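Local coordinates for monovalent Na+/H+ antiporter subunit D (Dietzia sp. DQ12-45-1b, PDB 7D3U), which forms part of the Mrp complex, a bacterial sodium/proton antiporter of the cell membrane, and belongs to the antiporter family related to membrane subunits of complex I, at residues A[369-374]-A[425-430]; A[294-299]-A[353-357]; A[96-101]-A[529-533]; A[365-369]-A[522-526]. One frame throughout, in Å; residues are numbered along the deposited sequence.

Interaction 1: A[369-374]-A[425-430]; sequences VAVAFF and IWTGIF. With LMT (dodecyl-beta-D-maltoside), chain Q.
Phe374 turns its ring edge to the indole face of Trp426, with CD1 over the centre of the rings. The pair is an edge-to-face (T-shaped) stack with centroids 4.6 Å apart and planes tilted by 55°. Phe140 of the neighbouring subunit A adds an edge-to-face partner for Phe374. Phe430 CB lies over the opposite indole face, off toward its rim. At the indole edge, Phe373 CD2 lies 3.8 Å from Trp426 CE3. Phe373 also receives Phe430 over one face, where Phe430 CE1 is 3.6 Å from Phe373 CD2. The two planes are 17° from parallel, but the rings are displaced so far that little of one lies over the other. Ile425 CG2 touches Phe373 CZ. Small Ala370 admits the Phe430 ring, with Ala370 CB 3.6 Å from Phe430 CD2.

The other side is looser and lined by detergent. A dodecyl maltoside chain runs past Val371 and Phe374, and its C7 meets the indole edge in its plane.

Helices 367-380 and 405-430 run nearly antiparallel here, with segment axes 11.8 Å apart, a spacing filled by aromatic rings. No hydrogen bond crosses between the segments; their contact rests on apolar and aromatic packing.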
# COMPACT_ATOMS: atom_id res chain seq x y z
N VAL A 369 18.89 -8.11 15.71
CA VAL A 369 18.00 -7.99 14.56
C VAL A 369 17.67 -9.37 14.00
O VAL A 369 16.58 -9.57 13.46
CB VAL A 369 18.62 -7.07 13.49
CG1 VAL A 369 19.97 -7.60 13.04
CG2 VAL A 369 17.69 -6.91 12.30
N ALA A 370 18.58 -10.33 14.13
CA ALA A 370 18.28 -11.68 13.67
C ALA A 370 17.14 -12.30 14.47
O ALA A 370 16.23 -12.92 13.89
CB ALA A 370 19.53 -12.56 13.77
N VAL A 371 17.15 -12.13 15.79
CA VAL A 371 16.06 -12.61 16.62
C VAL A 371 14.77 -11.87 16.28
O VAL A 371 13.70 -12.48 16.11
CB VAL A 371 16.41 -12.46 18.11
CG1 VAL A 371 15.18 -12.66 18.97
CG2 VAL A 371 17.50 -13.45 18.50
N ALA A 372 14.86 -10.54 16.19
CA ALA A 372 13.67 -9.75 15.89
C ALA A 372 13.08 -10.11 14.54
O ALA A 372 11.87 -9.97 14.33
CB ALA A 372 14.02 -8.26 15.93
N PHE A 373 13.91 -10.57 13.60
CA PHE A 373 13.40 -10.96 12.30
C PHE A 373 12.83 -12.37 12.32
O PHE A 373 11.79 -12.63 11.71
CB PHE A 373 14.49 -10.86 11.23
CG PHE A 373 14.12 -11.54 9.94
CD1 PHE A 373 13.40 -10.86 8.98
CD2 PHE A 373 14.50 -12.85 9.70
CE1 PHE A 373 13.06 -11.48 7.79
CE2 PHE A 373 14.16 -13.47 8.52
CZ PHE A 373 13.44 -12.78 7.57
N PHE A 374 13.51 -13.32 12.98
CA PHE A 374 13.04 -14.69 12.93
C PHE A 374 11.75 -14.87 13.72
O PHE A 374 10.87 -15.64 13.31
CB PHE A 374 14.11 -15.65 13.45
CG PHE A 374 13.88 -17.07 13.04
CD1 PHE A 374 14.25 -17.50 11.78
CD2 PHE A 374 13.27 -17.97 13.89
CE1 PHE A 374 14.03 -18.80 11.38
CE2 PHE A 374 13.06 -19.27 13.50
CZ PHE A 374 13.44 -19.69 12.25
N ILE A 425 14.86 -15.71 2.74
CA ILE A 425 15.47 -14.51 3.29
C ILE A 425 16.45 -14.87 4.41
O ILE A 425 17.60 -14.41 4.43
CB ILE A 425 14.39 -13.54 3.81
CG1 ILE A 425 13.57 -12.99 2.65
CG2 ILE A 425 15.04 -12.38 4.54
CD1 ILE A 425 12.53 -12.00 3.08
N TRP A 426 16.00 -15.71 5.34
CA TRP A 426 16.83 -16.11 6.48
C TRP A 426 18.11 -16.80 6.03
O TRP A 426 19.14 -16.69 6.71
CB TRP A 426 16.01 -17.02 7.39
CG TRP A 426 16.74 -17.62 8.55
CD1 TRP A 426 17.17 -18.91 8.66
CD2 TRP A 426 17.10 -16.97 9.77
NE1 TRP A 426 17.79 -19.10 9.87
CE2 TRP A 426 17.76 -17.92 10.57
CE3 TRP A 426 16.94 -15.68 10.26
CZ2 TRP A 426 18.25 -17.62 11.83
CZ3 TRP A 426 17.43 -15.38 11.52
CH2 TRP A 426 18.08 -16.34 12.29
N THR A 427 18.07 -17.50 4.90
CA THR A 427 19.25 -18.20 4.41
C THR A 427 20.16 -17.29 3.60
O THR A 427 21.38 -17.41 3.66
CB THR A 427 18.82 -19.40 3.56
OG1 THR A 427 17.96 -20.25 4.34
CG2 THR A 427 20.02 -20.20 3.11
N GLY A 428 19.58 -16.36 2.84
CA GLY A 428 20.38 -15.48 2.01
C GLY A 428 20.92 -14.26 2.71
O GLY A 428 21.77 -13.57 2.14
N ILE A 429 20.47 -13.97 3.93
CA ILE A 429 20.93 -12.81 4.69
C ILE A 429 21.59 -13.23 6.00
O ILE A 429 22.68 -12.74 6.34
CB ILE A 429 19.79 -11.81 4.95
CG1 ILE A 429 19.38 -11.13 3.65
CG2 ILE A 429 20.21 -10.77 5.97
CD1 ILE A 429 18.38 -10.02 3.84
N PHE A 430 20.96 -14.13 6.74
CA PHE A 430 21.37 -14.39 8.11
C PHE A 430 22.23 -15.63 8.28
O PHE A 430 23.16 -15.62 9.10
CB PHE A 430 20.15 -14.50 9.02
CG PHE A 430 19.39 -13.21 9.16
CD1 PHE A 430 18.37 -12.89 8.29
CD2 PHE A 430 19.71 -12.32 10.17
CE1 PHE A 430 17.68 -11.71 8.42
CE2 PHE A 430 19.02 -11.13 10.29
CZ PHE A 430 18.00 -10.83 9.42
C1 LMT Q . 13.06 -17.54 17.80
C2 LMT Q . 14.44 -16.99 18.00
C3 LMT Q . 15.35 -17.04 16.82
C4 LMT Q . 16.76 -17.01 17.34
C5 LMT Q . 17.71 -16.74 16.24
C6 LMT Q . 19.11 -17.12 16.59
C7 LMT Q . 20.07 -16.43 15.66
C8 LMT Q . 21.39 -17.09 15.74
C9 LMT Q . 21.47 -18.42 15.06
C10 LMT Q . 22.91 -18.83 15.03
C11 LMT Q . 23.16 -19.88 14.00
C12 LMT Q . 24.61 -20.23 13.92

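Interaction 2: A[294-299]-A[353-357]; sequences AAPRSI and PRRLG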
# COMPACT_ATOMS: atom_id res chain seq x y z
N ALA A 294 13.68 -11.56 -5.43
CA ALA A 294 15.06 -11.78 -5.04
C ALA A 294 15.61 -10.69 -4.12
O ALA A 294 16.77 -10.79 -3.72
CB ALA A 294 15.95 -11.89 -6.28
N ALA A 295 14.83 -9.67 -3.78
CA ALA A 295 15.25 -8.62 -2.87
C ALA A 295 14.57 -8.79 -1.52
O ALA A 295 13.43 -9.25 -1.44
CB ALA A 295 14.91 -7.24 -3.44
N PRO A 296 15.26 -8.43 -0.43
CA PRO A 296 14.66 -8.65 0.90
C PRO A 296 13.42 -7.80 1.15
O PRO A 296 12.40 -8.33 1.61
CB PRO A 296 15.80 -8.29 1.86
CG PRO A 296 16.68 -7.38 1.08
CD PRO A 296 16.61 -7.86 -0.34
N ARG A 297 13.48 -6.51 0.86
CA ARG A 297 12.33 -5.65 1.11
C ARG A 297 11.29 -5.70 -0.00
O ARG A 297 10.18 -5.22 0.19
CB ARG A 297 12.77 -4.20 1.32
CG ARG A 297 11.93 -3.45 2.34
CD ARG A 297 12.71 -2.35 3.01
NE ARG A 297 13.58 -1.66 2.06
CZ ARG A 297 13.19 -0.67 1.27
NH1 ARG A 297 11.93 -0.26 1.30
NH2 ARG A 297 14.05 -0.10 0.44
N SER A 298 11.63 -6.28 -1.16
CA SER A 298 10.65 -6.50 -2.20
C SER A 298 9.86 -7.78 -2.00
O SER A 298 8.78 -7.93 -2.59
CB SER A 298 11.33 -6.53 -3.57
OG SER A 298 10.62 -7.37 -4.46
N ILE A 299 10.38 -8.70 -1.20
CA ILE A 299 9.61 -9.89 -0.83
C ILE A 299 8.49 -9.52 0.13
O ILE A 299 7.35 -10.00 -0.00
CB ILE A 299 10.55 -10.95 -0.22
CG1 ILE A 299 11.27 -11.73 -1.33
CG2 ILE A 299 9.79 -11.88 0.69
CD1 ILE A 299 12.30 -12.69 -0.81
N PRO A 353 20.98 -1.38 0.58
CA PRO A 353 20.04 -2.26 -0.13
C PRO A 353 20.78 -3.17 -1.09
O PRO A 353 21.40 -2.70 -2.05
CB PRO A 353 19.12 -1.28 -0.87
CG PRO A 353 19.43 0.08 -0.30
CD PRO A 353 20.84 0.02 0.16
N ARG A 354 20.72 -4.47 -0.84
CA ARG A 354 21.35 -5.48 -1.68
C ARG A 354 20.35 -6.59 -1.97
O ARG A 354 19.24 -6.61 -1.43
CB ARG A 354 22.60 -6.06 -1.01
CG ARG A 354 23.59 -5.02 -0.52
CD ARG A 354 24.62 -5.62 0.41
NE ARG A 354 25.54 -4.62 0.92
CZ ARG A 354 26.62 -4.21 0.27
NH1 ARG A 354 26.92 -4.70 -0.92
NH2 ARG A 354 27.41 -3.29 0.82
N ARG A 355 20.75 -7.51 -2.84
CA ARG A 355 19.92 -8.66 -3.16
C ARG A 355 20.06 -9.70 -2.06
O ARG A 355 20.67 -9.47 -1.01
CB ARG A 355 20.31 -9.23 -4.52
CG ARG A 355 20.20 -8.24 -5.67
CD ARG A 355 19.34 -8.79 -6.78
NE ARG A 355 19.77 -10.13 -7.17
CZ ARG A 355 19.11 -10.90 -8.04
NH1 ARG A 355 17.99 -10.46 -8.60
NH2 ARG A 355 19.57 -12.11 -8.34
N LEU A 356 19.48 -10.88 -2.27
CA LEU A 356 19.63 -12.00 -1.35
C LEU A 356 20.87 -12.79 -1.75
O LEU A 356 20.96 -13.29 -2.87
CB LEU A 356 18.39 -12.89 -1.35
CG LEU A 356 17.13 -12.31 -0.73
CD1 LEU A 356 16.11 -13.40 -0.49
CD2 LEU A 356 17.45 -11.59 0.56
N GLY A 357 21.82 -12.91 -0.82
CA GLY A 357 23.07 -13.59 -1.07
C GLY A 357 24.28 -12.69 -1.05
O GLY A 357 25.40 -13.18 -0.89
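One backbone hydrogen bond joins Leu356 and Ala294. Leu356 N donates to Ala294 O at 3.1 Å, with an N-H...O angle of 138°. This bond ties the loop 353-357 to the turn just before helix 296-316, whose N-cap position is Ala295. Close by, the Pro296 ring approaches a carbonyl of the loop, with Pro296 CD against Arg354 O.

Apolar contacts centre on Leu356. Its CG stands beside the backbone N (chi1 -70°), and the two methyl branches part between two partners. CD2 passes alongside the Pro296 ring, 3.9 Å from Pro296 CB. Leu356 CD1 meets Ile299 CD1 at 3.9 Å. Leu356 thus covers the first turn of the helix.

The charged side chains find partners around the patch. Arg355 bends at chi2 and chi3, which lays one guanidinium face over Ala294 CB, with Arg355 NH1 3.4 Å from that methyl. Its NE makes a long, weak ion pair with Glu112 of the neighbouring subunit C. Arg354 NE is hydrogen-bonded to Tyr351 O, and its NH2 forms a salt bridge with Asp438.

The loop follows helix 320-350 and precedes helix 362-365. Ile429 of helix 405-430 packs on both Leu356 and Pro296, while Ile344 and Glu348 of helix 320-350 also touch Pro296.

Interaction 3: A[96-101]-A[529-533]; sequences AFAVAA and ALAAP. With LMT (dodecyl-beta-D-maltoside), chain J; LMT (dodecyl-beta-D-maltoside), chain H.
The Phe97 ring meets helix 528-546 at its edge. Pro533 CG and Leu530 O both lie there, close to the ring plane. Leu530 O is 3.6 Å from Phe97 CE1. Leu530 CD2 comes in obliquely, 3.5 Å from Phe97 CE1. The side chains of Phe97 and Pro533 cross at about a right angle, and Pro533 CG touches Phe97 CB at 3.6 Å. Phe97 CG is anti to the backbone N (chi1 172°), which brings the CE1 corner of the ring to Leu530 CD2. Leu342 and Ala346 of helix 320-350 also touch Phe97, as does Ala240 of helix 239-245.

One turn further on, Ala100 points at the other helix. Ala100 CB sits 3.5 Å from Ala529 O and 3.8 Å from Ala529 CB. Leu530 CD2 reaches beyond it to the backbone and methyl of Ala101, with Ala101 N 3.6 Å from Leu530 CD2.

The two helices are nearly antiparallel, with a signed crossing angle of -161°. Their segment axes approach to 8.5 Å. Such a close pass suits an interface built largely of alanine. Helix 528-546 is kinked at Pro533, where the proline nitrogen carries no hydrogen to give the helical bond. The membrane side is lined by two dodecyl maltoside chains. One touches Ala96, Ala100 and Ala529; the other lies against Ala532 and Pro533.

No hydrogen bond or charged pair links the segments. Adhesion between them depends on the fit of apolar surfaces, as expected for neighbouring membrane helices.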
# COMPACT_ATOMS: atom_id res chain seq x y z
N ALA A 96 10.44 6.04 16.25
CA ALA A 96 11.63 5.76 17.05
C ALA A 96 12.70 5.06 16.24
O ALA A 96 13.89 5.18 16.55
CB ALA A 96 11.25 4.93 18.27
N PHE A 97 12.31 4.32 15.20
CA PHE A 97 13.29 3.73 14.30
C PHE A 97 13.86 4.77 13.35
O PHE A 97 15.05 4.75 13.05
CB PHE A 97 12.65 2.59 13.51
CG PHE A 97 13.52 2.04 12.41
CD1 PHE A 97 14.41 1.01 12.67
CD2 PHE A 97 13.44 2.54 11.13
CE1 PHE A 97 15.20 0.50 11.66
CE2 PHE A 97 14.23 2.04 10.12
CZ PHE A 97 15.11 1.02 10.39
N ALA A 98 13.02 5.68 12.85
CA ALA A 98 13.49 6.70 11.93
C ALA A 98 14.43 7.68 12.61
O ALA A 98 15.31 8.24 11.95
CB ALA A 98 12.30 7.45 11.31
N VAL A 99 14.26 7.91 13.91
CA VAL A 99 15.17 8.80 14.62
C VAL A 99 16.57 8.21 14.65
O VAL A 99 17.57 8.93 14.49
CB VAL A 99 14.64 9.08 16.04
CG1 VAL A 99 15.75 9.62 16.92
CG2 VAL A 99 13.50 10.06 15.97
N ALA A 100 16.68 6.89 14.83
CA ALA A 100 17.99 6.26 14.87
C ALA A 100 18.56 6.01 13.48
O ALA A 100 19.78 6.05 13.30
CB ALA A 100 17.92 4.95 15.65
N ALA A 101 17.70 5.74 12.50
CA ALA A 101 18.17 5.40 11.16
C ALA A 101 18.89 6.57 10.51
O ALA A 101 19.97 6.41 9.93
CB ALA A 101 17.00 4.95 10.29
N ALA A 529 19.86 0.99 19.14
CA ALA A 529 18.80 1.93 18.80
C ALA A 529 18.11 1.59 17.48
O ALA A 529 16.98 2.02 17.26
CB ALA A 529 19.35 3.35 18.74
N LEU A 530 18.77 0.83 16.61
CA LEU A 530 18.18 0.46 15.33
C LEU A 530 17.47 -0.89 15.38
O LEU A 530 16.46 -1.08 14.69
CB LEU A 530 19.24 0.42 14.24
CG LEU A 530 19.41 1.70 13.42
CD1 LEU A 530 20.42 1.50 12.31
CD2 LEU A 530 18.08 2.14 12.85
N ALA A 531 17.97 -1.83 16.18
CA ALA A 531 17.35 -3.14 16.31
C ALA A 531 16.35 -3.22 17.46
O ALA A 531 15.71 -4.25 17.63
CB ALA A 531 18.43 -4.21 16.50
N ALA A 532 16.21 -2.15 18.24
CA ALA A 532 15.28 -2.14 19.36
C ALA A 532 13.83 -1.94 18.92
O ALA A 532 12.94 -2.60 19.47
CB ALA A 532 15.68 -1.06 20.38
N PRO A 533 13.53 -1.03 17.98
CA PRO A 533 12.14 -0.94 17.51
C PRO A 533 11.66 -2.20 16.80
O PRO A 533 10.47 -2.53 16.89
CB PRO A 533 12.16 0.26 16.56
CG PRO A 533 13.59 0.43 16.19
CD PRO A 533 14.35 0.05 17.41
C1 LMT J . 21.17 8.59 17.14
C2 LMT J . 20.61 8.10 18.44
C3 LMT J . 19.45 7.17 18.36
C4 LMT J . 18.73 7.22 19.68
C5 LMT J . 17.36 6.64 19.55
C6 LMT J . 16.41 7.24 20.53
C7 LMT J . 15.01 6.81 20.21
C8 LMT J . 14.09 7.43 21.21
C9 LMT J . 12.67 6.99 21.09
C10 LMT J . 11.99 7.34 22.38
C11 LMT J . 10.56 6.91 22.40
C12 LMT J . 10.43 5.42 22.33
C1 LMT H . 22.24 3.92 22.02
C2 LMT H . 20.94 4.20 22.69
C3 LMT H . 20.04 3.03 22.92
C4 LMT H . 18.67 3.56 23.26
C5 LMT H . 17.64 2.51 23.03
C6 LMT H . 16.28 3.11 22.86
C7 LMT H . 15.38 2.15 22.15
C8 LMT H . 14.28 2.92 21.49
C9 LMT H . 13.36 2.09 20.66
C10 LMT H . 12.04 2.05 21.37
C11 LMT H . 11.05 1.20 20.64
C12 LMT H . 9.65 1.49 21.05

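Interaction 4: A[365-369]-A[522-526]; sequences TEPLV and PGRRI. With LMT (dodecyl-beta-D-maltoside), chain K.
Glu366 OE2 takes the backbone N-H groups of Arg525 and Ile526. Ile526 N donates to Glu366 OE2 at 2.7 Å, and the bond is nearly straight at 166°. It uses the syn lone pair of OE2. Arg525 N makes a weak, more bent bond to the same OE2. Next to them, Thr365 OG1 donates to Gly523 O at 3.2 Å, from above the carbonyl plane. Apolar contact is slight: Val369 CG1 meets Ile526 CD1 at 4.0 Å.

Glu366 bends at chi2 (-107°), which swings the carboxylate across to the loop. It occupies the N-cap position of helix 367-380, but here its side chain reaches to the loop 522-526. That loop follows the short strand 519-520 and leads into helix 528-546, so the contact ties the starts of two membrane helices together.

Farther out, Tyr351 OH is also hydrogen-bonded to Glu366 OE2. That oxygen is therefore held by several partners, one of them weak. Arg525 has an extended chain that leads off from the contact, and its NH1 bonds to Arg350 O at the end of helix 320-350. Arg524 is also extended; its guanidinium has Ile526 O over one face and Leu368 CG near its edge. Ile347 and Arg350 pack on Ile526. On the membrane side, a dodecyl maltoside chain lies against Pro367 and Leu368.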
# COMPACT_ATOMS: atom_id res chain seq x y z
N THR A 365 26.82 -11.91 13.55
CA THR A 365 27.36 -10.61 13.91
C THR A 365 26.30 -9.68 14.48
O THR A 365 26.65 -8.77 15.25
CB THR A 365 28.01 -9.95 12.69
OG1 THR A 365 27.02 -9.23 11.96
CG2 THR A 365 28.63 -11.00 11.79
N GLU A 366 25.04 -9.86 14.13
CA GLU A 366 23.94 -9.03 14.62
C GLU A 366 22.83 -9.93 15.12
O GLU A 366 21.83 -10.16 14.42
CB GLU A 366 23.44 -8.08 13.53
CG GLU A 366 24.53 -7.38 12.76
CD GLU A 366 24.64 -5.93 13.14
OE1 GLU A 366 24.06 -5.55 14.18
OE2 GLU A 366 25.30 -5.16 12.41
N PRO A 367 22.95 -10.45 16.35
CA PRO A 367 21.93 -11.37 16.85
C PRO A 367 20.63 -10.69 17.22
O PRO A 367 19.57 -11.34 17.17
CB PRO A 367 22.61 -12.01 18.07
CG PRO A 367 23.57 -10.97 18.53
CD PRO A 367 24.07 -10.28 17.30
N LEU A 368 20.66 -9.41 17.60
CA LEU A 368 19.43 -8.73 18.00
C LEU A 368 18.45 -8.65 16.84
O LEU A 368 17.29 -9.08 16.96
CB LEU A 368 19.76 -7.33 18.52
CG LEU A 368 19.71 -7.11 20.03
CD1 LEU A 368 18.28 -7.16 20.53
CD2 LEU A 368 20.56 -8.14 20.75
N VAL A 369 18.89 -8.11 15.71
CA VAL A 369 18.00 -7.99 14.56
C VAL A 369 17.67 -9.37 14.00
O VAL A 369 16.58 -9.57 13.46
CB VAL A 369 18.62 -7.07 13.49
CG1 VAL A 369 19.97 -7.60 13.04
CG2 VAL A 369 17.69 -6.91 12.30
N PRO A 522 33.94 -8.35 9.24
CA PRO A 522 32.62 -8.55 9.84
C PRO A 522 32.57 -8.03 11.27
O PRO A 522 33.47 -8.27 12.07
CB PRO A 522 32.43 -10.07 9.80
CG PRO A 522 33.36 -10.54 8.72
CD PRO A 522 34.54 -9.62 8.80
N GLY A 523 31.50 -7.30 11.57
CA GLY A 523 31.34 -6.73 12.89
C GLY A 523 29.89 -6.41 13.17
O GLY A 523 28.99 -6.81 12.42
N ARG A 524 29.67 -5.69 14.26
CA ARG A 524 28.32 -5.32 14.69
C ARG A 524 28.05 -3.89 14.25
O ARG A 524 28.47 -2.93 14.91
CB ARG A 524 28.19 -5.48 16.20
CG ARG A 524 26.79 -5.23 16.74
CD ARG A 524 26.69 -5.66 18.19
NE ARG A 524 25.31 -5.72 18.66
CZ ARG A 524 24.69 -4.72 19.28
NH1 ARG A 524 25.33 -3.59 19.51
NH2 ARG A 524 23.43 -4.86 19.67
N ARG A 525 27.35 -3.73 13.13
CA ARG A 525 27.01 -2.41 12.62
C ARG A 525 25.72 -1.86 13.22
O ARG A 525 25.66 -0.68 13.58
CB ARG A 525 26.88 -2.45 11.10
CG ARG A 525 28.16 -2.75 10.36
CD ARG A 525 28.02 -2.38 8.90
NE ARG A 525 29.00 -3.06 8.06
CZ ARG A 525 29.07 -2.94 6.74
NH1 ARG A 525 28.21 -2.17 6.10
NH2 ARG A 525 30.00 -3.59 6.06
N ILE A 526 24.69 -2.70 13.34
CA ILE A 526 23.38 -2.26 13.80
C ILE A 526 23.41 -2.18 15.32
O ILE A 526 23.38 -3.21 16.00
CB ILE A 526 22.27 -3.20 13.31
CG1 ILE A 526 22.30 -3.29 11.78
CG2 ILE A 526 20.92 -2.72 13.79
CD1 ILE A 526 21.40 -4.37 11.24
C1 LMT K . 24.74 -9.85 22.43
C2 LMT K . 23.26 -9.96 22.65
C3 LMT K . 22.58 -11.13 22.00
C4 LMT K . 21.49 -11.58 22.93
C5 LMT K . 20.16 -11.47 22.27
C6 LMT K . 19.04 -11.54 23.25
C7 LMT K . 17.72 -11.59 22.54
C8 LMT K . 16.68 -12.06 23.50
C9 LMT K . 15.38 -11.33 23.41
C10 LMT K . 14.38 -12.28 22.81
C11 LMT K . 13.10 -11.59 22.47
C12 LMT K . 12.09 -12.52 21.90

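How the interactions relate
All four contacts lie near one end of the helix bundle. Interactions 1 and 4 share helix 367-380 and Val369, with centres about 11 Å apart. Interactions 1 and 2 have centres about 12 Å apart and touch where Ile425 and Ile429 meet Pro296, Ile299 and Leu356. Interaction 3 joins interaction 4 through Ala531, which packs on Ile526 and Leu368; their centres are about 14 Å apart. Along the chain, interaction 3 closes a long loop that encloses the others. Interaction 2 closes before interactions 1 and 4 open, and 1 is nested within 4. Helix 528-546 and the loop before it thereby join the C-terminal part to both early and central membrane helices.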